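Local coordinates for mandelate racemase/muconate lactonizing protein (PDB 3V5C) that probably dehydrates galacturonate as a magnesium-dependent acid-sugar dehydratase of the enolase superfamily, at residues Leu306-Tyr320 / Asn331-Met345. The protein carries 1 engineered substitution. Numbering follows the deposited sequence.
Sequences LRSAPHCYGNAYGIY and NFEFVEYDDITIEGM
Arg307 crosses the bent side chain of Glu333 at a slant: its CB lies against Glu333 CG, CG and CD each pass Glu333 OE2 at 3.3 Å, NE and CZ pass it at 4.0 and 3.8 Å, and NH1 closes a salt bridge to it at 2.8 Å, on the syn side but tilted out of the carboxylate plane. Guanidinium and carboxylate planes are 64° apart. Glu333 CG stands beside the backbone N (chi1 -70°) and the chain bends at chi2, bringing the acid back to the arginine while OE1 is held by Tyr230. Were Arg307 an alanine, Glu333 OE2 would probably lose its charged mate and the bent acid the aliphatic stem beside it. Ser308 N donates to Asn331 O and Glu333 N to Ser308 O (2.8 Å), a single parallel bridge of Ser308 with Phe332, just before strand 335-337, at the seam where the barrel of the enolase-type C-terminal domain closes. Glu336 is extended, its CG anti to the backbone N (chi1 -180°); OE1 takes a nearly straight bond from Cys312 N at 2.9 Å, arriving from above the carboxylate plane, while OE2 is gripped by Lys168 and Thr133. One water links Pro310 O to Glu336 N, another Cys312 O to Glu336 O. Ile319, on helix 317-325, presses CG2 on Tyr337 CD2 (3.6 Å); beyond the strand, Ala316 CB packs against Ile340 CD1 at 3.7 Å.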
ATOM      1  N   LEU A 306     -12.603   4.448  12.559  1.00 11.69           N
ATOM      2  CA  LEU A 306     -11.282   4.846  12.084  1.00 13.19           C
ATOM      3  C   LEU A 306     -11.083   4.416  10.630  1.00 13.65           C
ATOM      4  O   LEU A 306     -11.780   3.524  10.140  1.00 11.89           O
ATOM      5  CB  LEU A 306     -10.200   4.250  12.983  1.00 14.04           C
ATOM      6  CG  LEU A 306     -10.173   4.824  14.402  1.00 13.77           C
ATOM      7  CD1 LEU A 306      -9.277   3.972  15.306  1.00 12.66           C
ATOM      8  CD2 LEU A 306      -9.715   6.289  14.383  1.00 12.40           C
ATOM      9  N   ARG A 307     -10.116   5.037   9.953  1.00 12.21           N
ATOM     10  CA  ARG A 307      -9.925   4.827   8.524  1.00 12.21           C
ATOM     11  C   ARG A 307      -8.690   3.987   8.242  1.00 11.55           C
ATOM     12  O   ARG A 307      -7.697   4.072   8.959  1.00 11.76           O
ATOM     13  CB  ARG A 307      -9.774   6.179   7.819  1.00  8.85           C
ATOM     14  CG  ARG A 307     -11.001   7.069   7.951  1.00 13.25           C
ATOM     15  CD  ARG A 307     -10.593   8.510   7.778  1.00 15.23           C
ATOM     16  NE  ARG A 307     -11.681   9.428   8.098  1.00 24.98           N
ATOM     17  CZ  ARG A 307     -12.511   9.933   7.201  1.00 23.94           C
ATOM     18  NH1 ARG A 307     -12.395   9.592   5.922  1.00 27.72           N
ATOM     19  NH2 ARG A 307     -13.465  10.775   7.576  1.00 26.02           N
ATOM     20  N   SER A 308      -8.760   3.208   7.168  1.00  9.85           N
ATOM     21  CA  SER A 308      -7.695   2.301   6.767  1.00  8.16           C
ATOM     22  C   SER A 308      -7.080   2.778   5.452  1.00 13.71           C
ATOM     23  O   SER A 308      -7.785   2.961   4.459  1.00 14.20           O
ATOM     24  CB  SER A 308      -8.271   0.892   6.550  1.00 11.43           C
ATOM     25  OG  SER A 308      -8.721   0.311   7.770  1.00 12.30           O
ATOM     26  N   ALA A 309      -5.763   2.939   5.435  1.00 11.36           N
ATOM     27  CA  ALA A 309      -5.046   3.282   4.214  1.00 11.05           C
ATOM     28  C   ALA A 309      -3.730   2.540   4.204  1.00 11.14           C
ATOM     29  O   ALA A 309      -2.703   3.083   4.586  1.00 12.16           O
ATOM     30  CB  ALA A 309      -4.808   4.797   4.124  1.00 13.42           C
ATOM     31  N   PRO A 310      -3.762   1.270   3.800  1.00  9.63           N
ATOM     32  CA  PRO A 310      -2.576   0.417   3.861  1.00 10.63           C
ATOM     33  C   PRO A 310      -1.411   1.007   3.105  1.00 10.12           C
ATOM     34  O   PRO A 310      -1.551   1.433   1.949  1.00 11.09           O
ATOM     35  CB  PRO A 310      -3.034  -0.871   3.174  1.00 11.61           C
ATOM     36  CG  PRO A 310      -4.511  -0.892   3.406  1.00 12.52           C
ATOM     37  CD  PRO A 310      -4.941   0.549   3.295  1.00 10.98           C
ATOM     38  N   HIS A 311      -0.258   1.056   3.755  1.00 11.21           N
ATOM     39  CA  HIS A 311       0.934   1.536   3.081  1.00 11.69           C
ATOM     40  C   HIS A 311       1.371   0.559   2.001  1.00 11.96           C
ATOM     41  O   HIS A 311       1.305  -0.670   2.154  1.00 11.26           O
ATOM     42  CB  HIS A 311       2.062   1.748   4.100  1.00 12.01           C
ATOM     43  CG  HIS A 311       3.392   2.031   3.480  1.00 13.12           C
ATOM     44  ND1 HIS A 311       4.253   1.037   3.072  1.00 16.37           N
ATOM     45  CD2 HIS A 311       4.009   3.205   3.194  1.00 18.26           C
ATOM     46  CE1 HIS A 311       5.346   1.582   2.569  1.00 17.23           C
ATOM     47  NE2 HIS A 311       5.222   2.894   2.629  1.00 15.71           N
ATOM     48  N   CYS A 312       1.817   1.102   0.885  0.76 12.82           N
ATOM     49  CA  CYS A 312       2.441   0.274  -0.119  0.76 12.86           C
ATOM     50  C   CYS A 312       3.457   1.123  -0.841  0.76 13.18           C
ATOM     51  O   CYS A 312       3.109   2.096  -1.501  0.76 16.06           O
ATOM     52  CB  CYS A 312       1.418  -0.270  -1.114  0.76 13.30           C
ATOM     53  SG  CYS A 312       2.200  -1.373  -2.297  0.76 13.03           S
ATOM     54  N   TYR A 313       4.713   0.747  -0.692  1.00 13.30           N
ATOM     55  CA  TYR A 313       5.794   1.349  -1.447  1.00 12.21           C
ATOM     56  C   TYR A 313       6.950   0.390  -1.396  1.00 14.88           C
ATOM     57  O   TYR A 313       7.240  -0.184  -0.341  1.00 16.07           O
ATOM     58  CB  TYR A 313       6.208   2.721  -0.924  1.00 11.27           C
ATOM     59  CG  TYR A 313       7.008   3.477  -1.969  1.00  9.50           C
ATOM     60  CD1 TYR A 313       6.374   4.173  -2.984  1.00 14.52           C
ATOM     61  CD2 TYR A 313       8.400   3.429  -1.973  1.00 12.25           C
ATOM     62  CE1 TYR A 313       7.108   4.861  -3.951  1.00 13.38           C
ATOM     63  CE2 TYR A 313       9.151   4.098  -2.951  1.00 14.44           C
ATOM     64  CZ  TYR A 313       8.496   4.807  -3.931  1.00 13.16           C
ATOM     65  OH  TYR A 313       9.212   5.478  -4.908  1.00 13.68           O
ATOM     66  N   GLY A 314       7.607   0.211  -2.534  1.00 11.20           N
ATOM     67  CA  GLY A 314       8.716  -0.722  -2.633  1.00 12.56           C
ATOM     68  C   GLY A 314       8.278  -2.098  -3.086  1.00 12.33           C
ATOM     69  O   GLY A 314       9.107  -2.967  -3.329  1.00 13.21           O
ATOM     70  N   ASN A 315       6.975  -2.285  -3.225  1.00  9.90           N
ATOM     71  CA  ASN A 315       6.471  -3.575  -3.679  1.00 11.52           C
ATOM     72  C   ASN A 315       5.237  -3.407  -4.553  1.00  9.34           C
ATOM     73  O   ASN A 315       4.125  -3.115  -4.066  1.00 10.11           O
ATOM     74  CB  ASN A 315       6.180  -4.482  -2.476  1.00  9.85           C
ATOM     75  CG  ASN A 315       5.870  -5.897  -2.882  1.00 11.25           C
ATOM     76  OD1 ASN A 315       5.245  -6.147  -3.926  1.00 13.61           O
ATOM     77  ND2 ASN A 315       6.297  -6.853  -2.049  1.00 10.57           N
ATOM     78  N   ALA A 316       5.426  -3.562  -5.861  1.00 10.43           N
ATOM     79  CA  ALA A 316       4.354  -3.331  -6.812  1.00 10.38           C
ATOM     80  C   ALA A 316       3.166  -4.236  -6.539  1.00  8.69           C
ATOM     81  O   ALA A 316       2.020  -3.826  -6.719  1.00 10.25           O
ATOM     82  CB  ALA A 316       4.846  -3.508  -8.248  1.00 11.55           C
ATOM     83  N   TYR A 317       3.437  -5.452  -6.079  1.00  8.91           N
ATOM     84  CA  TYR A 317       2.355  -6.415  -5.891  1.00 10.87           C
ATOM     85  C   TYR A 317       1.330  -5.903  -4.885  1.00 11.54           C
ATOM     86  O   TYR A 317       0.140  -6.169  -5.004  1.00 10.66           O
ATOM     87  CB  TYR A 317       2.918  -7.753  -5.421  1.00 11.99           C
ATOM     88  CG  TYR A 317       1.882  -8.848  -5.325  1.00 11.41           C
ATOM     89  CD1 TYR A 317       1.177  -9.064  -4.145  1.00 10.51           C
ATOM     90  CD2 TYR A 317       1.594  -9.644  -6.431  1.00 10.65           C
ATOM     91  CE1 TYR A 317       0.233 -10.070  -4.062  1.00  9.08           C
ATOM     92  CE2 TYR A 317       0.628 -10.666  -6.363  1.00 11.78           C
ATOM     93  CZ  TYR A 317      -0.037 -10.858  -5.166  1.00  9.44           C
ATOM     94  OH  TYR A 317      -0.980 -11.849  -5.067  1.00 11.58           O
ATOM     95  N   GLY A 318       1.798  -5.156  -3.886  1.00  8.98           N
ATOM     96  CA  GLY A 318       0.920  -4.652  -2.843  1.00  9.61           C
ATOM     97  C   GLY A 318      -0.167  -3.714  -3.323  1.00  9.55           C
ATOM     98  O   GLY A 318      -1.191  -3.561  -2.660  1.00 10.03           O
ATOM     99  N   ILE A 319       0.055  -3.060  -4.463  1.00  9.74           N
ATOM    100  CA  ILE A 319      -0.959  -2.198  -5.035  1.00 11.66           C
ATOM    101  C   ILE A 319      -2.239  -2.972  -5.325  1.00  9.83           C
ATOM    102  O   ILE A 319      -3.350  -2.540  -4.956  1.00 10.27           O
ATOM    103  CB  ILE A 319      -0.422  -1.569  -6.329  1.00  9.41           C
ATOM    104  CG1 ILE A 319       0.789  -0.694  -5.997  1.00 10.82           C
ATOM    105  CG2 ILE A 319      -1.532  -0.788  -7.052  1.00 14.96           C
ATOM    106  CD1 ILE A 319       1.513  -0.203  -7.268  1.00 11.69           C
ATOM    107  N   TYR A 320      -2.078  -4.114  -5.988  1.00 10.67           N
ATOM    108  CA  TYR A 320      -3.199  -4.919  -6.456  1.00 12.25           C
ATOM    109  C   TYR A 320      -3.872  -5.602  -5.266  1.00 11.66           C
ATOM    110  O   TYR A 320      -5.099  -5.648  -5.169  1.00 10.42           O
ATOM    111  CB  TYR A 320      -2.706  -5.887  -7.560  1.00  9.53           C
ATOM    112  CG  TYR A 320      -1.886  -5.075  -8.543  1.00  8.22           C
ATOM    113  CD1 TYR A 320      -2.515  -4.210  -9.433  1.00 11.29           C
ATOM    114  CD2 TYR A 320      -0.498  -5.076  -8.499  1.00 12.36           C
ATOM    115  CE1 TYR A 320      -1.778  -3.393 -10.280  1.00 11.12           C
ATOM    116  CE2 TYR A 320       0.248  -4.276  -9.355  1.00 11.50           C
ATOM    117  CZ  TYR A 320      -0.400  -3.436 -10.246  1.00 12.03           C
ATOM    118  OH  TYR A 320       0.328  -2.609 -11.092  1.00 14.41           O
ATOM    119  N   ASN A 331     -14.209   1.468   5.951  1.00  9.69           N
ATOM    120  CA  ASN A 331     -13.590   2.782   5.877  1.00 11.27           C
ATOM    121  C   ASN A 331     -12.239   2.740   5.143  1.00 13.10           C
ATOM    122  O   ASN A 331     -11.259   3.291   5.600  1.00 13.74           O
ATOM    123  CB  ASN A 331     -13.419   3.369   7.284  1.00 10.46           C
ATOM    124  CG  ASN A 331     -14.747   3.679   7.968  1.00 14.13           C
ATOM    125  OD1 ASN A 331     -15.772   3.873   7.324  1.00 13.73           O
ATOM    126  ND2 ASN A 331     -14.717   3.741   9.298  1.00 12.78           N
ATOM    127  N   PHE A 332     -12.215   2.103   3.984  1.00 13.02           N
ATOM    128  CA  PHE A 332     -10.996   1.997   3.191  1.00 10.45           C
ATOM    129  C   PHE A 332     -10.839   3.303   2.426  1.00 13.81           C
ATOM    130  O   PHE A 332     -11.760   3.733   1.716  1.00 14.84           O
ATOM    131  CB  PHE A 332     -11.103   0.830   2.191  1.00 10.54           C
ATOM    132  CG  PHE A 332      -9.842   0.586   1.434  1.00 11.05           C
ATOM    133  CD1 PHE A 332      -9.589   1.269   0.253  1.00 11.14           C
ATOM    134  CD2 PHE A 332      -8.904  -0.310   1.904  1.00 12.44           C
ATOM    135  CE1 PHE A 332      -8.413   1.059  -0.437  1.00 14.10           C
ATOM    136  CE2 PHE A 332      -7.730  -0.531   1.209  1.00 14.12           C
ATOM    137  CZ  PHE A 332      -7.500   0.153   0.027  1.00 11.94           C
ATOM    138  N   GLU A 333      -9.673   3.931   2.564  1.00 12.26           N
ATOM    139  CA  GLU A 333      -9.438   5.248   1.981  1.00 10.46           C
ATOM    140  C   GLU A 333      -8.954   5.207   0.524  1.00 12.71           C
ATOM    141  O   GLU A 333      -9.644   5.695  -0.375  1.00 14.49           O
ATOM    142  CB  GLU A 333      -8.428   6.015   2.859  1.00 10.34           C
ATOM    143  CG  GLU A 333      -8.999   6.427   4.193  1.00 11.42           C
ATOM    144  CD  GLU A 333      -9.946   7.593   4.077  1.00 18.04           C
ATOM    145  OE1 GLU A 333      -9.599   8.595   3.411  1.00 21.29           O
ATOM    146  OE2 GLU A 333     -11.041   7.506   4.649  1.00 20.26           O
ATOM    147  N   PHE A 334      -7.763   4.661   0.300  1.00 11.38           N
ATOM    148  CA  PHE A 334      -7.124   4.717  -1.013  1.00 11.68           C
ATOM    149  C   PHE A 334      -6.161   3.561  -1.202  1.00 11.76           C
ATOM    150  O   PHE A 334      -5.539   3.105  -0.244  1.00 12.78           O
ATOM    151  CB  PHE A 334      -6.225   5.951  -1.137  1.00 15.99           C
ATOM    152  CG  PHE A 334      -6.939   7.258  -1.220  1.00 12.38           C
ATOM    153  CD1 PHE A 334      -7.436   7.708  -2.429  1.00 15.21           C
ATOM    154  CD2 PHE A 334      -7.001   8.089  -0.115  1.00 13.99           C
ATOM    155  CE1 PHE A 334      -8.065   8.926  -2.521  1.00 18.45           C
ATOM    156  CE2 PHE A 334      -7.633   9.315  -0.202  1.00 20.98           C
ATOM    157  CZ  PHE A 334      -8.156   9.736  -1.410  1.00 24.82           C
ATOM    158  N   VAL A 335      -5.998   3.140  -2.449  1.00  9.33           N
ATOM    159  CA  VAL A 335      -4.849   2.351  -2.862  1.00  9.00           C
ATOM    160  C   VAL A 335      -3.664   3.315  -3.104  1.00 12.49           C
ATOM    161  O   VAL A 335      -3.784   4.280  -3.854  1.00 12.02           O
ATOM    162  CB  VAL A 335      -5.186   1.575  -4.150  1.00  9.14           C
ATOM    163  CG1 VAL A 335      -3.938   0.917  -4.734  1.00 13.21           C
ATOM    164  CG2 VAL A 335      -6.248   0.526  -3.857  1.00 14.22           C
ATOM    165  N   GLU A 336      -2.524   3.054  -2.463  1.00 12.14           N
ATOM    166  CA  GLU A 336      -1.312   3.852  -2.684  1.00 13.20           C
ATOM    167  C   GLU A 336      -0.636   3.372  -3.972  1.00 12.88           C
ATOM    168  O   GLU A 336      -0.096   2.263  -4.021  1.00 11.75           O
ATOM    169  CB  GLU A 336      -0.368   3.719  -1.474  1.00 14.14           C
ATOM    170  CG  GLU A 336       0.901   4.520  -1.622  1.00 12.54           C
ATOM    171  CD  GLU A 336       1.688   4.694  -0.339  1.00 15.19           C
ATOM    172  OE1 GLU A 336       1.406   3.995   0.662  1.00 16.80           O
ATOM    173  OE2 GLU A 336       2.620   5.538  -0.340  1.00 13.36           O
ATOM    174  N   TYR A 337      -0.671   4.206  -5.020  1.00 10.44           N
ATOM    175  CA  TYR A 337      -0.287   3.774  -6.374  1.00 10.26           C
ATOM    176  C   TYR A 337       1.059   4.323  -6.857  1.00 10.29           C
ATOM    177  O   TYR A 337       1.279   5.543  -6.845  1.00 11.15           O
ATOM    178  CB  TYR A 337      -1.374   4.144  -7.391  1.00 13.21           C
ATOM    179  CG  TYR A 337      -1.145   3.513  -8.732  1.00 10.87           C
ATOM    180  CD1 TYR A 337      -0.438   4.184  -9.728  1.00 14.65           C
ATOM    181  CD2 TYR A 337      -1.600   2.229  -9.006  1.00 12.43           C
ATOM    182  CE1 TYR A 337      -0.215   3.603 -10.958  1.00 12.45           C
ATOM    183  CE2 TYR A 337      -1.385   1.639 -10.240  1.00 13.85           C
ATOM    184  CZ  TYR A 337      -0.685   2.334 -11.211  1.00 12.86           C
ATOM    185  OH  TYR A 337      -0.459   1.760 -12.450  1.00 19.32           O
ATOM    186  N   ASP A 338       1.932   3.401  -7.267  1.00 10.20           N
ATOM    187  CA  ASP A 338       3.206   3.687  -7.925  1.00 12.29           C
ATOM    188  C   ASP A 338       3.137   2.974  -9.281  1.00 14.57           C
ATOM    189  O   ASP A 338       2.776   1.801  -9.348  1.00 14.15           O
ATOM    190  CB  ASP A 338       4.344   3.108  -7.067  1.00 14.36           C
ATOM    191  CG  ASP A 338       5.698   3.752  -7.330  1.00 17.59           C
ATOM    192  OD1 ASP A 338       5.769   4.824  -7.985  1.00 15.48           O
ATOM    193  OD2 ASP A 338       6.702   3.175  -6.840  1.00 13.27           O
ATOM    194  N   ASP A 339       3.464   3.679 -10.366  1.00 13.62           N
ATOM    195  CA  ASP A 339       3.373   3.108 -11.706  1.00 14.20           C
ATOM    196  C   ASP A 339       4.607   2.255 -12.003  1.00 13.51           C
ATOM    197  O   ASP A 339       5.686   2.778 -12.273  1.00 15.94           O
ATOM    198  CB  ASP A 339       3.248   4.223 -12.741  1.00 15.67           C
ATOM    199  CG  ASP A 339       2.974   3.704 -14.137  1.00 20.24           C
ATOM    200  OD1 ASP A 339       3.073   2.482 -14.388  1.00 18.74           O
ATOM    201  OD2 ASP A 339       2.658   4.531 -15.017  1.00 20.80           O
ATOM    202  N   ILE A 340       4.441   0.939 -11.928  1.00 11.35           N
ATOM    203  CA  ILE A 340       5.563   0.017 -12.028  1.00 12.76           C
ATOM    204  C   ILE A 340       5.296  -1.073 -13.039  1.00 11.30           C
ATOM    205  O   ILE A 340       4.178  -1.566 -13.156  1.00 13.33           O
ATOM    206  CB  ILE A 340       5.841  -0.648 -10.664  1.00 11.04           C
ATOM    207  CG1 ILE A 340       6.241   0.428  -9.651  1.00 15.28           C
ATOM    208  CG2 ILE A 340       6.965  -1.680 -10.783  1.00 11.58           C
ATOM    209  CD1 ILE A 340       6.192  -0.043  -8.198  1.00 14.04           C
ATOM    210  N   THR A 341       6.342  -1.463 -13.760  1.00 11.67           N
ATOM    211  CA  THR A 341       6.225  -2.598 -14.663  1.00 11.72           C
ATOM    212  C   THR A 341       7.206  -3.661 -14.207  1.00 12.64           C
ATOM    213  O   THR A 341       8.412  -3.466 -14.258  1.00 12.84           O
ATOM    214  CB  THR A 341       6.490  -2.192 -16.135  1.00 15.00           C
ATOM    215  OG1 THR A 341       5.437  -1.319 -16.572  1.00 18.88           O
ATOM    216  CG2 THR A 341       6.503  -3.425 -17.025  1.00 17.53           C
ATOM    217  N   ILE A 342       6.672  -4.777 -13.716  1.00 10.33           N
ATOM    218  CA  ILE A 342       7.507  -5.887 -13.307  1.00  8.42           C
ATOM    219  C   ILE A 342       7.518  -6.939 -14.413  1.00 12.29           C
ATOM    220  O   ILE A 342       6.461  -7.368 -14.879  1.00 12.49           O
ATOM    221  CB  ILE A 342       6.951  -6.533 -12.001  1.00 11.11           C
ATOM    222  CG1 ILE A 342       6.920  -5.515 -10.850  1.00 10.23           C
ATOM    223  CG2 ILE A 342       7.763  -7.769 -11.611  1.00 11.97           C
ATOM    224  CD1 ILE A 342       8.278  -4.992 -10.406  1.00 12.48           C
ATOM    225  N   GLU A 343       8.707  -7.369 -14.820  0.53 12.69           N
ATOM    226  CA  GLU A 343       8.818  -8.375 -15.873  0.53 13.24           C
ATOM    227  C   GLU A 343       8.200  -9.695 -15.427  0.53 12.76           C
ATOM    228  O   GLU A 343       8.504 -10.189 -14.351  0.53 13.03           O
ATOM    229  CB  GLU A 343      10.280  -8.564 -16.286  0.53 15.81           C
ATOM    230  CG  GLU A 343      10.856  -7.345 -16.991  0.53 17.41           C
ATOM    231  CD  GLU A 343      10.014  -6.928 -18.179  0.53 18.58           C
ATOM    232  OE1 GLU A 343       9.897  -7.735 -19.126  0.53 21.81           O
ATOM    233  OE2 GLU A 343       9.450  -5.812 -18.154  0.53 16.21           O
ATOM    234  N   GLY A 344       7.314 -10.250 -16.250  1.00 12.13           N
ATOM    235  CA  GLY A 344       6.651 -11.501 -15.906  1.00 10.43           C
ATOM    236  C   GLY A 344       5.381 -11.362 -15.079  1.00 11.58           C
ATOM    237  O   GLY A 344       4.768 -12.361 -14.714  1.00 13.90           O
ATOM    238  N   MET A 345       5.005 -10.137 -14.747  1.00 12.67           N
ATOM    239  CA  MET A 345       3.838  -9.913 -13.902  1.00 12.89           C
ATOM    240  C   MET A 345       2.828  -9.029 -14.629  1.00 13.72           C
ATOM    241  O   MET A 345       2.891  -7.797 -14.561  1.00 13.76           O
ATOM    242  CB  MET A 345       4.264  -9.303 -12.558  1.00 10.79           C
ATOM    243  CG  MET A 345       3.114  -9.192 -11.524  1.00  9.90           C
ATOM    244  SD  MET A 345       3.704  -8.635  -9.903  1.00 13.91           S
ATOM    245  CE  MET A 345       3.317  -6.894  -9.972  1.00 15.37           C
TER
HETATM  246  O   HOH W   1      -2.527   0.825  -0.715  1.00 14.10           O
HETATM  247  O   HOH W   2       2.717   1.956  -4.162  1.00 13.34           O
HETATM  248  O   HOH W   3       7.689   6.600  -6.889  1.00 12.50           O
HETATM  249  O   HOH W   4       6.720   1.075  -5.097  1.00 14.30           O
HETATM  250  O   HOH W   5       2.955  -3.572 -11.630  1.00 13.06           O
HETATM  251  O   HOH W   6       2.001  -0.299 -10.867  1.00 14.46           O